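Side-chain contacts in structural polyprotein, VP3 (Israeli acute paralysis virus, PDB 5CDD), which probably serves as a structural coat protein of the virion, one of the pieces of the capsid polyprotein built on a viral jelly-roll domain: residues Tyr58-Pro63 with Glu124-Met129; Val90-Met95 with Trp228-Ser233; Pro96-Ser101 with Val260-Glu265; Leu214-Ile219 with Lys273-Gly278. One frame throughout, in Å; residues are numbered along the deposited sequence.

Interaction 1: Tyr58-Pro63 with Glu124-Met129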
# COMPACT_ATOMS: atom_id res chain seq x y z
N TYR B 58 -14.61 39.22 10.58
CA TYR B 58 -14.31 39.91 11.83
C TYR B 58 -13.82 41.33 11.55
O TYR B 58 -14.24 42.28 12.21
CB TYR B 58 -13.24 39.15 12.61
CG TYR B 58 -12.88 39.78 13.94
CD1 TYR B 58 -13.77 39.75 15.01
CD2 TYR B 58 -11.66 40.42 14.11
CE1 TYR B 58 -13.45 40.35 16.23
CE2 TYR B 58 -11.32 41.02 15.32
CZ TYR B 58 -12.22 40.98 16.37
OH TYR B 58 -11.89 41.58 17.57
N VAL B 59 -12.92 41.46 10.58
CA VAL B 59 -12.35 42.75 10.22
C VAL B 59 -13.39 43.70 9.62
O VAL B 59 -13.47 44.87 9.99
CB VAL B 59 -11.20 42.59 9.20
CG1 VAL B 59 -10.51 43.93 8.98
CG2 VAL B 59 -10.21 41.55 9.69
N CYS B 60 -14.19 43.18 8.69
CA CYS B 60 -15.22 43.97 8.04
C CYS B 60 -16.40 44.23 8.97
O CYS B 60 -17.25 45.08 8.68
CB CYS B 60 -15.72 43.27 6.78
SG CYS B 60 -14.46 43.07 5.51
N GLY B 61 -16.46 43.50 10.07
CA GLY B 61 -17.55 43.67 11.02
C GLY B 61 -17.25 44.74 12.05
O GLY B 61 -18.10 45.09 12.87
N ASN B 62 -16.02 45.25 12.01
CA ASN B 62 -15.59 46.29 12.93
C ASN B 62 -16.30 47.59 12.54
O ASN B 62 -16.12 48.10 11.44
CB ASN B 62 -14.08 46.48 12.84
CG ASN B 62 -13.54 47.40 13.91
OD1 ASN B 62 -14.10 48.47 14.16
ND2 ASN B 62 -12.45 47.00 14.54
N PRO B 63 -17.13 48.13 13.44
CA PRO B 63 -17.86 49.38 13.17
C PRO B 63 -16.98 50.62 13.15
O PRO B 63 -15.97 50.69 13.87
CB PRO B 63 -18.90 49.43 14.29
CG PRO B 63 -19.08 47.99 14.67
CD PRO B 63 -17.66 47.49 14.65
N GLU B 124 -14.22 49.11 4.32
CA GLU B 124 -13.85 49.81 3.09
C GLU B 124 -12.36 49.61 2.82
O GLU B 124 -11.92 49.56 1.67
CB GLU B 124 -14.14 51.31 3.22
CG GLU B 124 -15.58 51.65 3.58
CD GLU B 124 -15.83 53.15 3.65
OE1 GLU B 124 -15.06 53.84 4.35
OE2 GLU B 124 -16.79 53.63 3.02
N TYR B 125 -11.59 49.49 3.90
CA TYR B 125 -10.14 49.30 3.83
C TYR B 125 -9.81 47.92 3.24
O TYR B 125 -8.86 47.77 2.48
CB TYR B 125 -9.55 49.45 5.23
CG TYR B 125 -8.04 49.44 5.32
CD1 TYR B 125 -7.32 48.25 5.37
CD2 TYR B 125 -7.32 50.64 5.38
CE1 TYR B 125 -5.93 48.24 5.49
CE2 TYR B 125 -5.93 50.65 5.49
CZ TYR B 125 -5.24 49.45 5.55
OH TYR B 125 -3.87 49.45 5.66
N VAL B 126 -10.62 46.93 3.61
CA VAL B 126 -10.42 45.57 3.13
C VAL B 126 -10.84 45.41 1.66
O VAL B 126 -10.11 44.84 0.86
CB VAL B 126 -11.22 44.56 3.99
CG1 VAL B 126 -11.12 43.16 3.40
CG2 VAL B 126 -10.68 44.57 5.41
N ALA B 127 -12.02 45.92 1.33
CA ALA B 127 -12.55 45.84 -0.03
C ALA B 127 -11.59 46.39 -1.07
O ALA B 127 -11.66 46.03 -2.25
CB ALA B 127 -13.88 46.57 -0.11
N ASN B 128 -10.70 47.27 -0.64
CA ASN B 128 -9.73 47.91 -1.53
C ASN B 128 -8.68 46.96 -2.11
O ASN B 128 -8.08 47.25 -3.14
CB ASN B 128 -9.04 49.06 -0.78
CG ASN B 128 -8.22 49.94 -1.69
OD1 ASN B 128 -8.71 50.46 -2.69
ND2 ASN B 128 -6.95 50.11 -1.35
N MET B 129 -8.47 45.82 -1.44
CA MET B 129 -7.47 44.84 -1.88
C MET B 129 -7.96 43.92 -2.99
O MET B 129 -7.15 43.27 -3.66
CB MET B 129 -7.07 43.94 -0.72
CG MET B 129 -6.69 44.64 0.55
SD MET B 129 -6.45 43.43 1.86
CE MET B 129 -4.72 43.15 1.75
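With Val59 CG1 set opposite the backbone N (chi1 -173°), that methyl is carried toward Val126, where a chi1 of 174° puts Val126 CG1 anti to the backbone N and leaves CG2 anti to the carbonyl carbon, the branch that meets Val59. The two branches come to 3.6 Å between Val59 CG1 and Val126 CG2; the valine side chains run across one another at a slant, and between them one methyl from each makes the contact. Cys60 adds the second part of the contact. Its sulfur reaches the branch point of the same valine, with Cys60 SG 3.9 Å from Val126 CB. Val126 CG1 and CG2 lie 4.0 and 4.1 Å from Cys60 SG, so the sulfur rests about equally against both methyls. Val126 thus meets two consecutive residues, CG2 against Val59 and CB with both methyls against Cys60. No hydrogen bond joins the segments, and all three touching residues are buried; the contact is apolar throughout.

In the jelly-roll fold, helix 56-60 comes just before strand 64-72, and helix 122-127 lies just ahead of the long strand 132-144. The contact therefore joins two short helices that precede strands of the same sheet. Backbones approach to 7.1 Å between Cys60 CA and Val126 CA. Two residues before Val126, Glu124 points its side chain away and forms salt bridges with Lys66 and Lys262. From a neighbouring subunit, Met193 packs on Val59, and Tyr80 stacks with the ring of Tyr125.

Interaction 2: Val90-Met95 with Trp228-Ser233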
# COMPACT_ATOMS: atom_id res chain seq x y z
N VAL B 90 -27.21 61.57 2.11
CA VAL B 90 -27.31 60.57 1.05
C VAL B 90 -26.07 59.68 1.20
O VAL B 90 -24.94 60.15 1.08
CB VAL B 90 -27.30 61.21 -0.36
CG1 VAL B 90 -27.46 60.12 -1.41
CG2 VAL B 90 -28.42 62.23 -0.47
N ILE B 91 -26.30 58.40 1.45
CA ILE B 91 -25.20 57.46 1.64
C ILE B 91 -25.16 56.34 0.61
O ILE B 91 -26.08 55.52 0.53
CB ILE B 91 -25.26 56.82 3.04
CG1 ILE B 91 -25.26 57.92 4.11
CG2 ILE B 91 -24.08 55.89 3.24
CD1 ILE B 91 -25.41 57.40 5.52
N PRO B 92 -24.09 56.29 -0.20
CA PRO B 92 -23.98 55.23 -1.21
C PRO B 92 -23.85 53.88 -0.51
O PRO B 92 -22.91 53.66 0.26
CB PRO B 92 -22.70 55.61 -1.96
CG PRO B 92 -22.65 57.09 -1.83
CD PRO B 92 -23.03 57.30 -0.38
N VAL B 93 -24.80 52.99 -0.76
CA VAL B 93 -24.77 51.67 -0.15
C VAL B 93 -23.75 50.79 -0.86
O VAL B 93 -23.94 50.43 -2.02
CB VAL B 93 -26.15 50.99 -0.21
CG1 VAL B 93 -26.07 49.59 0.36
CG2 VAL B 93 -27.16 51.82 0.56
N GLY B 94 -22.67 50.45 -0.17
CA GLY B 94 -21.64 49.61 -0.78
C GLY B 94 -20.44 49.45 0.13
O GLY B 94 -20.18 50.31 0.98
N MET B 95 -19.71 48.36 -0.05
CA MET B 95 -18.53 48.09 0.77
C MET B 95 -17.36 49.02 0.48
O MET B 95 -16.64 49.42 1.40
CB MET B 95 -18.11 46.63 0.59
CG MET B 95 -17.32 46.07 1.77
SD MET B 95 -17.21 44.27 1.74
CE MET B 95 -15.46 44.03 1.43
N TRP B 228 -17.51 56.60 -13.74
CA TRP B 228 -18.20 55.36 -14.06
C TRP B 228 -17.94 54.21 -13.11
O TRP B 228 -18.85 53.44 -12.80
CB TRP B 228 -17.85 54.89 -15.47
CG TRP B 228 -18.76 53.79 -15.93
CD1 TRP B 228 -20.09 53.91 -16.21
CD2 TRP B 228 -18.42 52.41 -16.16
NE1 TRP B 228 -20.60 52.69 -16.61
CE2 TRP B 228 -19.59 51.76 -16.59
CE3 TRP B 228 -17.23 51.68 -16.06
CZ2 TRP B 228 -19.62 50.40 -16.90
CZ3 TRP B 228 -17.26 50.32 -16.37
CH2 TRP B 228 -18.44 49.70 -16.79
N ASN B 229 -16.70 54.08 -12.65
CA ASN B 229 -16.37 53.00 -11.72
C ASN B 229 -17.08 53.25 -10.41
O ASN B 229 -17.39 52.31 -9.67
CB ASN B 229 -14.87 52.92 -11.49
CG ASN B 229 -14.11 52.45 -12.71
OD1 ASN B 229 -14.39 51.38 -13.25
ND2 ASN B 229 -13.14 53.24 -13.14
N PHE B 230 -17.33 54.52 -10.12
CA PHE B 230 -18.01 54.91 -8.90
C PHE B 230 -19.40 54.30 -8.86
O PHE B 230 -19.80 53.68 -7.88
CB PHE B 230 -18.12 56.43 -8.83
CG PHE B 230 -18.86 56.93 -7.63
CD1 PHE B 230 -18.27 56.89 -6.37
CD2 PHE B 230 -20.16 57.39 -7.75
CE1 PHE B 230 -18.97 57.32 -5.24
CE2 PHE B 230 -20.87 57.81 -6.63
CZ PHE B 230 -20.28 57.78 -5.37
N HIS B 231 -20.15 54.47 -9.95
CA HIS B 231 -21.50 53.95 -10.05
C HIS B 231 -21.53 52.43 -10.10
O HIS B 231 -22.50 51.80 -9.68
CB HIS B 231 -22.20 54.53 -11.28
CG HIS B 231 -22.44 56.00 -11.20
ND1 HIS B 231 -23.23 56.58 -10.22
CD2 HIS B 231 -21.98 57.03 -11.96
CE1 HIS B 231 -23.24 57.89 -10.39
NE2 HIS B 231 -22.50 58.19 -11.43
N GLU B 232 -20.46 51.84 -10.62
CA GLU B 232 -20.36 50.39 -10.74
C GLU B 232 -19.92 49.74 -9.43
O GLU B 232 -19.68 48.53 -9.39
CB GLU B 232 -19.36 50.03 -11.84
CG GLU B 232 -19.81 50.40 -13.24
CD GLU B 232 -21.00 49.59 -13.70
OE1 GLU B 232 -20.85 48.36 -13.85
OE2 GLU B 232 -22.08 50.18 -13.90
N SER B 233 -19.84 50.52 -8.36
CA SER B 233 -19.40 50.00 -7.07
C SER B 233 -20.41 50.08 -5.93
O SER B 233 -20.06 49.78 -4.80
CB SER B 233 -18.14 50.74 -6.62
OG SER B 233 -17.14 50.74 -7.63
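Pro92 and Phe230 carry the side-chain contact, the pyrrolidine ring of one meeting the far end of the phenyl ring of the other. The closest approach is 4.3 Å, between Pro92 CG and Phe230 CZ, and the proline carbon arrives obliquely. Phe230 gets there by swinging its ring opposite the backbone N (chi1 177°), which sends the para carbon well out from the helix toward the strand. Further along the segments only backbone is involved: Gly94 CA lies 4.3 Å from Ser233 O. No hydrogen bond crosses, and the four touching residues are all buried.

The turn that ends the helix is held from inside its own segment. Ser233 OG donates to Asn229 O at 2.6 Å, with a C=O...donor angle of 155° and the hydroxyl tilted 24° from the carbonyl plane. Ser233 OG also accepts from Gly218 N, so the hydroxyl is gripped twice and ties the helix end to the preceding loop.

Within this chain, strand 90-92 is an outermost strand of the four-stranded sheet of the jelly roll, paired with strand 236-247, while helix 228-231 sits in the connection leading from strand 214-215 to that same neighbour; Phe234, just beyond the helix, meets the ring of Phe230.

Interaction 3: Pro96-Ser101 with Val260-Glu265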
# COMPACT_ATOMS: atom_id res chain seq x y z
N PRO B 96 -17.14 49.38 -0.80
CA PRO B 96 -16.03 50.28 -1.16
C PRO B 96 -16.19 51.66 -0.52
O PRO B 96 -17.27 52.01 -0.06
CB PRO B 96 -16.13 50.34 -2.68
CG PRO B 96 -16.71 49.02 -3.05
CD PRO B 96 -17.79 48.86 -2.02
N CYS B 97 -15.12 52.44 -0.51
CA CYS B 97 -15.17 53.77 0.07
C CYS B 97 -15.75 54.76 -0.94
O CYS B 97 -15.46 54.66 -2.14
CB CYS B 97 -13.77 54.22 0.51
SG CYS B 97 -13.81 55.56 1.72
N TYR B 98 -16.55 55.70 -0.46
CA TYR B 98 -17.18 56.68 -1.34
C TYR B 98 -16.81 58.13 -1.03
O TYR B 98 -17.01 59.02 -1.85
CB TYR B 98 -18.70 56.52 -1.29
CG TYR B 98 -19.27 56.66 0.10
CD1 TYR B 98 -19.41 57.91 0.71
CD2 TYR B 98 -19.66 55.53 0.83
CE1 TYR B 98 -19.92 58.04 2.00
CE2 TYR B 98 -20.17 55.65 2.12
CZ TYR B 98 -20.29 56.90 2.70
OH TYR B 98 -20.79 57.02 3.97
N SER B 99 -16.26 58.36 0.16
CA SER B 99 -15.89 59.71 0.56
C SER B 99 -14.38 59.92 0.55
O SER B 99 -13.62 59.05 0.95
CB SER B 99 -16.43 60.02 1.96
OG SER B 99 -15.89 59.13 2.92
N LYS B 100 -13.96 61.09 0.08
CA LYS B 100 -12.55 61.43 0.03
C LYS B 100 -12.35 62.93 0.22
O LYS B 100 -13.28 63.72 0.05
CB LYS B 100 -11.94 61.01 -1.31
CG LYS B 100 -12.46 61.80 -2.50
CD LYS B 100 -11.88 61.27 -3.80
CE LYS B 100 -12.53 61.94 -5.00
NZ LYS B 100 -12.12 61.30 -6.28
N SER B 101 -11.13 63.31 0.58
CA SER B 101 -10.78 64.70 0.78
C SER B 101 -9.56 64.96 -0.09
O SER B 101 -8.73 64.08 -0.28
CB SER B 101 -10.43 64.95 2.24
OG SER B 101 -10.00 66.29 2.44
N VAL B 260 -23.39 58.18 12.11
CA VAL B 260 -23.60 57.04 11.22
C VAL B 260 -22.41 56.09 11.23
O VAL B 260 -21.29 56.48 10.88
CB VAL B 260 -23.85 57.50 9.77
CG1 VAL B 260 -24.12 56.29 8.89
CG2 VAL B 260 -25.03 58.46 9.73
N TRP B 261 -22.66 54.85 11.62
CA TRP B 261 -21.61 53.83 11.66
C TRP B 261 -21.76 52.92 10.45
O TRP B 261 -22.87 52.69 9.97
CB TRP B 261 -21.71 52.99 12.94
CG TRP B 261 -21.48 53.77 14.20
CD1 TRP B 261 -22.32 54.69 14.77
CD2 TRP B 261 -20.33 53.69 15.05
NE1 TRP B 261 -21.77 55.19 15.92
CE2 TRP B 261 -20.55 54.59 16.12
CE3 TRP B 261 -19.14 52.95 15.02
CZ2 TRP B 261 -19.62 54.77 17.15
CZ3 TRP B 261 -18.22 53.13 16.04
CH2 TRP B 261 -18.46 54.03 17.09
N LYS B 262 -20.64 52.39 9.96
CA LYS B 262 -20.67 51.51 8.80
C LYS B 262 -19.81 50.26 8.96
O LYS B 262 -18.72 50.31 9.54
CB LYS B 262 -20.20 52.28 7.56
CG LYS B 262 -20.10 51.44 6.29
CD LYS B 262 -19.57 52.25 5.12
CE LYS B 262 -19.46 51.40 3.87
NZ LYS B 262 -19.00 52.18 2.68
N TRP B 263 -20.32 49.14 8.46
CA TRP B 263 -19.61 47.86 8.51
C TRP B 263 -20.36 46.87 7.62
O TRP B 263 -21.48 47.15 7.19
CB TRP B 263 -19.51 47.35 9.96
CG TRP B 263 -20.76 46.75 10.53
CD1 TRP B 263 -21.16 45.45 10.44
CD2 TRP B 263 -21.77 47.43 11.29
NE1 TRP B 263 -22.35 45.28 11.10
CE2 TRP B 263 -22.75 46.48 11.62
CE3 TRP B 263 -21.94 48.76 11.72
CZ2 TRP B 263 -23.89 46.80 12.37
CZ3 TRP B 263 -23.07 49.08 12.46
CH2 TRP B 263 -24.04 48.11 12.77
N ALA B 264 -19.74 45.74 7.32
CA ALA B 264 -20.36 44.74 6.45
C ALA B 264 -20.48 43.35 7.06
O ALA B 264 -19.77 43.00 8.00
CB ALA B 264 -19.60 44.67 5.13
N GLU B 265 -21.39 42.56 6.50
CA GLU B 265 -21.61 41.19 6.96
C GLU B 265 -21.86 40.31 5.74
O GLU B 265 -22.19 40.82 4.67
CB GLU B 265 -22.81 41.12 7.90
CG GLU B 265 -22.79 42.18 8.98
CD GLU B 265 -23.88 41.98 10.02
OE1 GLU B 265 -25.00 41.59 9.64
OE2 GLU B 265 -23.61 42.23 11.21
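Lys262 reaches from strand 255-265 of the larger jelly-roll sheet to Pro96 and Tyr98 in the loop between strands 90-92 and 101-106. Early in the segment, Val260 and Trp261 are occupied with the sheet itself, through backbone bonds to strand 64-72 and to Arg140. Lys262 then turns toward the loop. With CG opposite the backbone N (chi1 177°) and every later torsion extended, its straight chain brings the ammonium to Pro96 O, where a weak hydrogen bond spans 3.2 Å from Lys262 NZ. The ammonium also lies 3.7 Å from Tyr98 CE2, coming in obliquely, as the tyrosine and lysine side chains run past each other in opposite senses. Its strongest partner is Glu124, in a salt bridge, and Gly94 O accepts a further bond; three oxygens, one of them weakly bound, would offset the charge of this buried ammonium. Tyr98 directs its hydroxyl to His67, while Lys66 makes a cation-pi contact with its ring. Trp263 follows, its indole turned to a partner within the strand, and Ala264 bonds through its backbone to Cys60. That partner is Glu265: in the plane of the indole, at its edge, Glu265 OE2 accepts a weak but nearly straight bond (169°) from Trp263 NE1 at 3.3 Å.

Interaction 4: Leu214-Ile219 with Lys273-Gly278; sequences LKTAGI and KPLTSG
Peptide groups are the flat surfaces at this contact, which has no aromatic ring, and Leu275 CD2 is the atom that meets them. It lies 3.6 Å from Thr216 N and 3.9 Å from Ala217 N. Relative to the plane of the peptide joining Lys215 and Thr216, the methyl is only about 1.5 Å off, so it comes in obliquely and does not stack. The same branch follows the lysine stem: Leu275 CD2 lies 3.3 Å from Lys215 CB and 3.6 Å from Lys215 CD, the two side chains crossing at an angle. Leucine CG stands opposite its backbone N (chi1 -171°), which extends the branched end to the stem of Lys215.

Here the end of strand 214-215, part of the larger jelly-roll sheet, and the turn after it receive the loop that follows strand 267-270. Ala217 CB is 4.2 Å from Leu275 CD2. Thr216 OG1 touches Leu275 CB at 3.7 Å but spends its polarity on Phe130 O. Lys215 NZ hydrogen-bonds Gln150 OE1 of a neighbouring subunit, whose Pro116 packs on Leu275. Within that loop, Thr276 OG1 donates to Gly278 O at 2.8 Å, with a C=O...donor angle of 146°.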
# COMPACT_ATOMS: atom_id res chain seq x y z
N LEU B 214 -19.99 43.49 -7.33
CA LEU B 214 -19.84 44.88 -7.74
C LEU B 214 -18.37 45.27 -7.64
O LEU B 214 -17.61 44.68 -6.88
CB LEU B 214 -20.69 45.79 -6.85
CG LEU B 214 -22.20 45.73 -7.05
CD1 LEU B 214 -22.89 46.58 -5.99
CD2 LEU B 214 -22.56 46.23 -8.44
N LYS B 215 -17.98 46.27 -8.42
CA LYS B 215 -16.59 46.72 -8.42
C LYS B 215 -16.19 47.33 -7.08
O LYS B 215 -17.05 47.73 -6.29
CB LYS B 215 -16.37 47.73 -9.55
CG LYS B 215 -16.44 47.11 -10.95
CD LYS B 215 -16.03 48.11 -12.03
CE LYS B 215 -15.89 47.44 -13.40
NZ LYS B 215 -17.18 46.92 -13.93
N THR B 216 -14.89 47.39 -6.82
CA THR B 216 -14.39 47.93 -5.57
C THR B 216 -13.63 49.25 -5.74
O THR B 216 -12.99 49.72 -4.80
CB THR B 216 -13.45 46.93 -4.86
OG1 THR B 216 -12.30 46.70 -5.69
CG2 THR B 216 -14.18 45.61 -4.60
N ALA B 217 -13.71 49.83 -6.93
CA ALA B 217 -13.02 51.08 -7.22
C ALA B 217 -13.50 52.21 -6.30
O ALA B 217 -12.70 52.97 -5.76
CB ALA B 217 -13.24 51.47 -8.68
N GLY B 218 -14.81 52.30 -6.12
CA GLY B 218 -15.37 53.34 -5.28
C GLY B 218 -15.11 54.76 -5.74
O GLY B 218 -15.27 55.08 -6.92
N ILE B 219 -14.71 55.63 -4.81
CA ILE B 219 -14.45 57.04 -5.12
C ILE B 219 -13.05 57.30 -5.67
O ILE B 219 -12.75 58.39 -6.13
CB ILE B 219 -14.65 57.92 -3.85
CG1 ILE B 219 -14.74 59.40 -4.22
CG2 ILE B 219 -13.51 57.67 -2.86
CD1 ILE B 219 -16.00 59.75 -5.01
N LYS B 273 -6.66 41.25 -6.27
CA LYS B 273 -5.94 42.38 -6.87
C LYS B 273 -6.80 43.64 -6.84
O LYS B 273 -8.01 43.57 -7.08
CB LYS B 273 -5.58 42.05 -8.32
CG LYS B 273 -5.07 43.23 -9.12
CD LYS B 273 -4.70 42.86 -10.54
CE LYS B 273 -4.20 44.08 -11.28
NZ LYS B 273 -3.07 43.76 -12.18
N PRO B 274 -6.20 44.80 -6.53
CA PRO B 274 -6.97 46.05 -6.48
C PRO B 274 -7.55 46.34 -7.86
O PRO B 274 -6.96 45.99 -8.89
CB PRO B 274 -5.92 47.08 -6.09
CG PRO B 274 -4.93 46.28 -5.30
CD PRO B 274 -4.81 45.02 -6.11
N LEU B 275 -8.72 46.98 -7.90
CA LEU B 275 -9.35 47.32 -9.17
C LEU B 275 -8.90 48.71 -9.62
O LEU B 275 -9.20 49.13 -10.73
CB LEU B 275 -10.87 47.28 -9.02
CG LEU B 275 -11.67 47.39 -10.32
CD1 LEU B 275 -11.38 46.19 -11.21
CD2 LEU B 275 -13.15 47.45 -10.00
N THR B 276 -8.19 49.40 -8.74
CA THR B 276 -7.70 50.75 -9.01
C THR B 276 -6.53 50.77 -9.99
O THR B 276 -5.88 49.75 -10.22
CB THR B 276 -7.27 51.44 -7.71
OG1 THR B 276 -6.25 50.66 -7.08
CG2 THR B 276 -8.46 51.56 -6.76
N SER B 277 -6.26 51.94 -10.55
CA SER B 277 -5.17 52.11 -11.51
C SER B 277 -3.82 52.17 -10.82
O SER B 277 -2.78 52.04 -11.47
CB SER B 277 -5.38 53.39 -12.32
OG SER B 277 -5.35 54.53 -11.48
N GLY B 278 -3.83 52.38 -9.51
CA GLY B 278 -2.59 52.44 -8.77
C GLY B 278 -2.52 51.38 -7.68
O GLY B 278 -3.51 50.70 -7.42

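How the interactions relate
All four contacts are largely buried, and their chemistry differs. Interactions 1 and 2 are apolar touches of short helices, one against another helix, the other against a sheet-edge strand; interaction 3, nearest the chain centre, is the polar one. Interaction 4, farthest from that centre at about 11 Å between centres, buries the most surface between its segments and, like interaction 1, has many residues within reach of a neighbouring subunit. Polar bonds connect them: Lys262 of interaction 3 joins interactions 1 and 2 through its polar partners. Backbone bonds tie residues 214-219 to both 228-233 and 96-101, linking interaction 4 to interactions 2 and 3.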